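Local coordinates for protein Esterase/lipase (Uncultured bacterium, PDB 3K6K) that probably hydrolyses carboxylic ester bonds, as an alpha/beta-hydrolase esterase related to hormone-sensitive lipase, at residues P53-E56 and G57-L60; L100-T103 and T104-K108. All blocks are in the same frame, centred on the assembly; numbering follows the deposited sequence.

Interactions 1 and 2 lie about 7 Å apart, centre to centre, and illustrate how a surface turn is fastened to the helix beneath it. Interaction 1, in the loop and strand start at 53-60, is a surface contact held by a weak turn bond and two side-chain contacts, with a sulfate, probably from the crystallisation liquor, bound beside it. Interaction 2, within helix 96-110, is largely buried and rests on regular backbone bonds and leucine packing against the central sheet. The two meet directly: Ala-55 N probably donates to Thr-104 OG1 at 3.0 Å, and Lys-108 NZ probably to Glu-56 O, also at 3.0 Å, while Arg-54 packs against Leu-100.

Interaction 1: P53-E56 and G57-L60; sequences PRAE and GVEL. With SO4 (sulfate ion), chain E.
Ala-55 and Val-58 meet across a tight reversal of the chain, the methyl CB of Ala-55 lying 3.8 Å from CG2 of Val-58. It is the branch beside the backbone N that makes this contact, since CG1 of Val-58 stands anti to that N (chi1 174°), which puts CG2 on the Ala-55 side. The same CG2 of Val-58 also lies 3.9 Å from Ala-55 O, whose carbonyl receives Val-58 N in a weak hydrogen bond of 3.3 Å. This is a type II beta turn from Ala-55 to Val-58, and its third position is taken by Gly-57 with phi near 90°; a CB there would collide with the carbonyl O of Glu-56, which explains the glycine. The turn delivers the chain into strand 59-65, one of the two outermost strands, within this chain, of the mixed sheet of the alpha/beta hydrolase fold, and Val-58 and Leu-60 both reach across to Gln-73 of the adjoining strand 68-74.

Farther from the turn, Arg-54 reaches Leu-60. Its chain runs extended from CG to NE, carrying NH1 of Arg-54 to 3.7 Å from CD1 of Leu-60, and the two side chains cross at about a right angle. The methyl approaches the guanidinium obliquely, a van der Waals contact. Glu-56 behaves differently: its CG lies anti to its own backbone N, and CB and CG of Glu-56 each sit 3.3 Å from Gly-57 N. Glu-56 N donates to O3 of a sulfate ion, probably from the crystallisation liquor, at 3.0 Å with an N-H...O angle of 154°. Ala-55 CA packs against O3 of the same sulfate at 3.4 Å, while the Ala-55 side chain also touches Gln-105 of helix 96-110.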
loop_
_atom_site.group_PDB
_atom_site.type_symbol
_atom_site.label_atom_id
_atom_site.label_comp_id
_atom_site.label_asym_id
_atom_site.label_seq_id
_atom_site.Cartn_x
_atom_site.Cartn_y
_atom_site.Cartn_z
ATOM N N PRO A 53 -22.925 -18.206 -3.328
ATOM C CA PRO A 53 -22.407 -19.248 -4.216
ATOM C C PRO A 53 -20.952 -19.598 -3.890
ATOM O O PRO A 53 -20.274 -18.814 -3.229
ATOM C CB PRO A 53 -22.578 -18.640 -5.605
ATOM C CG PRO A 53 -22.377 -17.180 -5.385
ATOM C CD PRO A 53 -23.063 -16.912 -4.030
ATOM N N ARG A 54 -20.533 -20.795 -4.307
ATOM C CA ARG A 54 -19.214 -21.377 -4.053
ATOM C C ARG A 54 -18.586 -21.761 -5.414
ATOM O O ARG A 54 -19.295 -22.061 -6.354
ATOM C CB ARG A 54 -19.345 -22.607 -3.152
ATOM C CG ARG A 54 -19.988 -22.295 -1.831
ATOM C CD ARG A 54 -20.368 -23.544 -1.135
ATOM N NE ARG A 54 -21.089 -23.347 0.137
ATOM C CZ ARG A 54 -21.421 -24.358 0.954
ATOM N NH1 ARG A 54 -21.103 -25.621 0.626
ATOM N NH2 ARG A 54 -22.060 -24.119 2.092
ATOM N N ALA A 55 -17.276 -21.720 -5.565
ATOM C CA ALA A 55 -16.780 -21.892 -6.922
ATOM C C ALA A 55 -17.115 -23.303 -7.461
ATOM O O ALA A 55 -17.018 -24.308 -6.740
ATOM C CB ALA A 55 -15.294 -21.554 -7.023
ATOM N N GLU A 56 -17.557 -23.340 -8.712
ATOM C CA GLU A 56 -17.916 -24.591 -9.347
ATOM C C GLU A 56 -16.657 -25.402 -9.404
ATOM O O GLU A 56 -15.604 -24.883 -9.747
ATOM C CB GLU A 56 -18.458 -24.361 -10.765
ATOM C CG GLU A 56 -18.571 -25.654 -11.645
ATOM C CD GLU A 56 -19.493 -25.440 -12.870
ATOM O OE1 GLU A 56 -20.117 -26.428 -13.330
ATOM O OE2 GLU A 56 -19.608 -24.281 -13.372
ATOM N N GLY A 57 -16.762 -26.668 -9.034
ATOM C CA GLY A 57 -15.666 -27.600 -9.263
ATOM C C GLY A 57 -14.685 -27.660 -8.118
ATOM O O GLY A 57 -13.661 -28.348 -8.226
ATOM N N VAL A 58 -14.964 -26.923 -7.056
ATOM C CA VAL A 58 -14.138 -26.946 -5.866
ATOM C C VAL A 58 -14.666 -27.983 -4.915
ATOM O O VAL A 58 -15.694 -27.809 -4.361
ATOM C CB VAL A 58 -13.968 -25.561 -5.144
ATOM C CG1 VAL A 58 -13.257 -25.726 -3.912
ATOM C CG2 VAL A 58 -13.228 -24.616 -5.954
ATOM N N GLU A 59 -13.913 -29.046 -4.725
ATOM C CA GLU A 59 -14.302 -30.178 -3.871
ATOM C C GLU A 59 -13.980 -29.876 -2.441
ATOM O O GLU A 59 -12.896 -29.331 -2.122
ATOM C CB GLU A 59 -13.677 -31.502 -4.351
ATOM C CG GLU A 59 -14.194 -31.781 -5.770
ATOM C CD GLU A 59 -13.693 -33.064 -6.449
ATOM O OE1 GLU A 59 -14.425 -33.505 -7.361
ATOM O OE2 GLU A 59 -12.623 -33.637 -6.106
ATOM N N LEU A 60 -14.931 -30.211 -1.574
ATOM C CA LEU A 60 -14.791 -29.899 -0.173
ATOM C C LEU A 60 -14.480 -31.117 0.668
ATOM O O LEU A 60 -15.384 -31.882 1.049
ATOM C CB LEU A 60 -16.054 -29.195 0.363
ATOM C CG LEU A 60 -16.472 -27.868 -0.234
ATOM C CD1 LEU A 60 -17.834 -27.336 0.309
ATOM C CD2 LEU A 60 -15.318 -26.835 -0.084
HETATM S S SO4 E . -17.492 -19.828 -10.494
HETATM O O1 SO4 E . -17.521 -18.452 -10.022
HETATM O O2 SO4 E . -16.088 -20.287 -10.483
HETATM O O3 SO4 E . -18.397 -20.548 -9.587
HETATM O O4 SO4 E . -18.014 -20.005 -11.839
#

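Interaction 2: L100-T103 and T104-K108; sequences LVLT and TQLAK
Thr-104 reaches back one helical turn to Leu-100 with two donors at once. Thr-104 N gives the usual helical bond to Leu-100 O at 2.9 Å, and the hydroxyl Thr-104 OG1 donates to that same oxygen at 2.7 Å, so one carbonyl is gripped twice. The hydroxyl can do this because OG1 sits between the backbone N and the carbonyl carbon (chi1 53°), while CG2 of Thr-104 is directed toward Leu-100 CD2, 4.0 Å away. OG1 is also an acceptor, taking the backbone N-H of Ala-55 from the loop ahead of strand 59-65. A valine in its place would probably leave Ala-55 N without its acceptor and Leu-100 O with only its helical donor.

This helix, 96-110, is the crossover of a beta-alpha-beta unit between the parallel strands 82-86 and 113-117 of the alpha/beta hydrolase sheet, consistent with the apolar side chains it turns to the sheet. There CD1 of Leu-102 meets CD1 of Leu-106 at 4.1 Å, and both leucines also touch Tyr-85 of strand 82-86.

Two further carbonyls follow the helical pattern. Leu-102 O accepts Leu-106 N at 3.1 Å, and Thr-103 O accepts Ala-107 N at 2.9 Å. The hydroxyl of buried Thr-103 finds its main partner in the side-chain NE2 of Gln-73 on strand 68-74, tying helix to sheet. Lys-108, more exposed, has its N bonded to Thr-104 O and sends NZ to the carbonyl of Glu-56.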
loop_
_atom_site.group_PDB
_atom_site.type_symbol
_atom_site.label_atom_id
_atom_site.label_comp_id
_atom_site.label_asym_id
_atom_site.label_seq_id
_atom_site.Cartn_x
_atom_site.Cartn_y
_atom_site.Cartn_z
ATOM N N LEU A 100 -16.728 -20.189 2.830
ATOM C CA LEU A 100 -16.660 -20.931 1.619
ATOM C C LEU A 100 -16.734 -20.043 0.462
ATOM O O LEU A 100 -15.939 -20.254 -0.466
ATOM C CB LEU A 100 -17.734 -21.999 1.513
ATOM C CG LEU A 100 -17.306 -23.049 2.502
ATOM C CD1 LEU A 100 -18.467 -23.998 2.742
ATOM C CD2 LEU A 100 -16.125 -23.775 1.963
ATOM N N VAL A 101 -17.675 -19.112 0.449
ATOM C CA VAL A 101 -17.822 -18.153 -0.623
ATOM C C VAL A 101 -16.512 -17.483 -1.053
ATOM O O VAL A 101 -16.221 -17.438 -2.196
ATOM C CB VAL A 101 -18.966 -17.110 -0.412
ATOM C CG1 VAL A 101 -18.779 -16.303 0.807
ATOM C CG2 VAL A 101 -19.081 -16.245 -1.585
ATOM N N LEU A 102 -15.730 -17.010 -0.110
ATOM C CA LEU A 102 -14.491 -16.356 -0.396
ATOM C C LEU A 102 -13.391 -17.392 -0.789
ATOM O O LEU A 102 -12.763 -17.237 -1.845
ATOM C CB LEU A 102 -14.102 -15.491 0.787
ATOM C CG LEU A 102 -12.718 -14.808 0.787
ATOM C CD1 LEU A 102 -12.291 -14.346 -0.571
ATOM C CD2 LEU A 102 -12.734 -13.618 1.735
ATOM N N THR A 103 -13.200 -18.446 0.033
ATOM C CA THR A 103 -12.046 -19.374 -0.054
ATOM C C THR A 103 -12.079 -20.339 -1.216
ATOM O O THR A 103 -11.032 -20.743 -1.726
ATOM C CB THR A 103 -11.823 -20.179 1.249
ATOM O OG1 THR A 103 -12.935 -21.059 1.506
ATOM C CG2 THR A 103 -11.624 -19.243 2.422
ATOM N N THR A 104 -13.282 -20.697 -1.647
ATOM C CA THR A 104 -13.422 -21.527 -2.828
ATOM C C THR A 104 -12.986 -20.756 -4.039
ATOM O O THR A 104 -12.416 -21.341 -4.974
ATOM C CB THR A 104 -14.867 -22.077 -3.036
ATOM O OG1 THR A 104 -15.797 -20.992 -3.015
ATOM C CG2 THR A 104 -15.240 -23.117 -1.932
ATOM N N GLN A 105 -13.240 -19.449 -4.043
ATOM C CA GLN A 105 -12.696 -18.605 -5.134
ATOM C C GLN A 105 -11.170 -18.548 -5.030
ATOM O O GLN A 105 -10.476 -18.748 -6.019
ATOM C CB GLN A 105 -13.320 -17.180 -5.188
ATOM C CG GLN A 105 -14.802 -17.107 -5.455
ATOM C CD GLN A 105 -15.190 -17.619 -6.860
ATOM O OE1 GLN A 105 -16.391 -17.897 -7.160
ATOM N NE2 GLN A 105 -14.191 -17.743 -7.723
ATOM N N LEU A 106 -10.630 -18.326 -3.833
ATOM C CA LEU A 106 -9.165 -18.309 -3.697
ATOM C C LEU A 106 -8.612 -19.624 -4.286
ATOM O O LEU A 106 -7.653 -19.604 -5.060
ATOM C CB LEU A 106 -8.767 -18.043 -2.263
ATOM C CG LEU A 106 -9.162 -16.674 -1.719
ATOM C CD1 LEU A 106 -8.939 -16.589 -0.195
ATOM C CD2 LEU A 106 -8.397 -15.577 -2.468
ATOM N N ALA A 107 -9.206 -20.768 -3.927
ATOM C CA ALA A 107 -8.704 -22.077 -4.402
ATOM C C ALA A 107 -8.753 -22.249 -5.964
ATOM O O ALA A 107 -7.755 -22.570 -6.584
ATOM C CB ALA A 107 -9.446 -23.222 -3.685
ATOM N N LYS A 108 -9.911 -22.022 -6.574
ATOM C CA LYS A 108 -10.064 -22.162 -7.987
ATOM C C LYS A 108 -9.130 -21.241 -8.824
ATOM O O LYS A 108 -8.381 -21.734 -9.685
ATOM C CB LYS A 108 -11.521 -21.909 -8.372
ATOM C CG LYS A 108 -11.807 -22.080 -9.849
ATOM C CD LYS A 108 -13.312 -22.113 -10.059
ATOM C CE LYS A 108 -13.698 -22.366 -11.518
ATOM N NZ LYS A 108 -13.795 -23.848 -11.858
#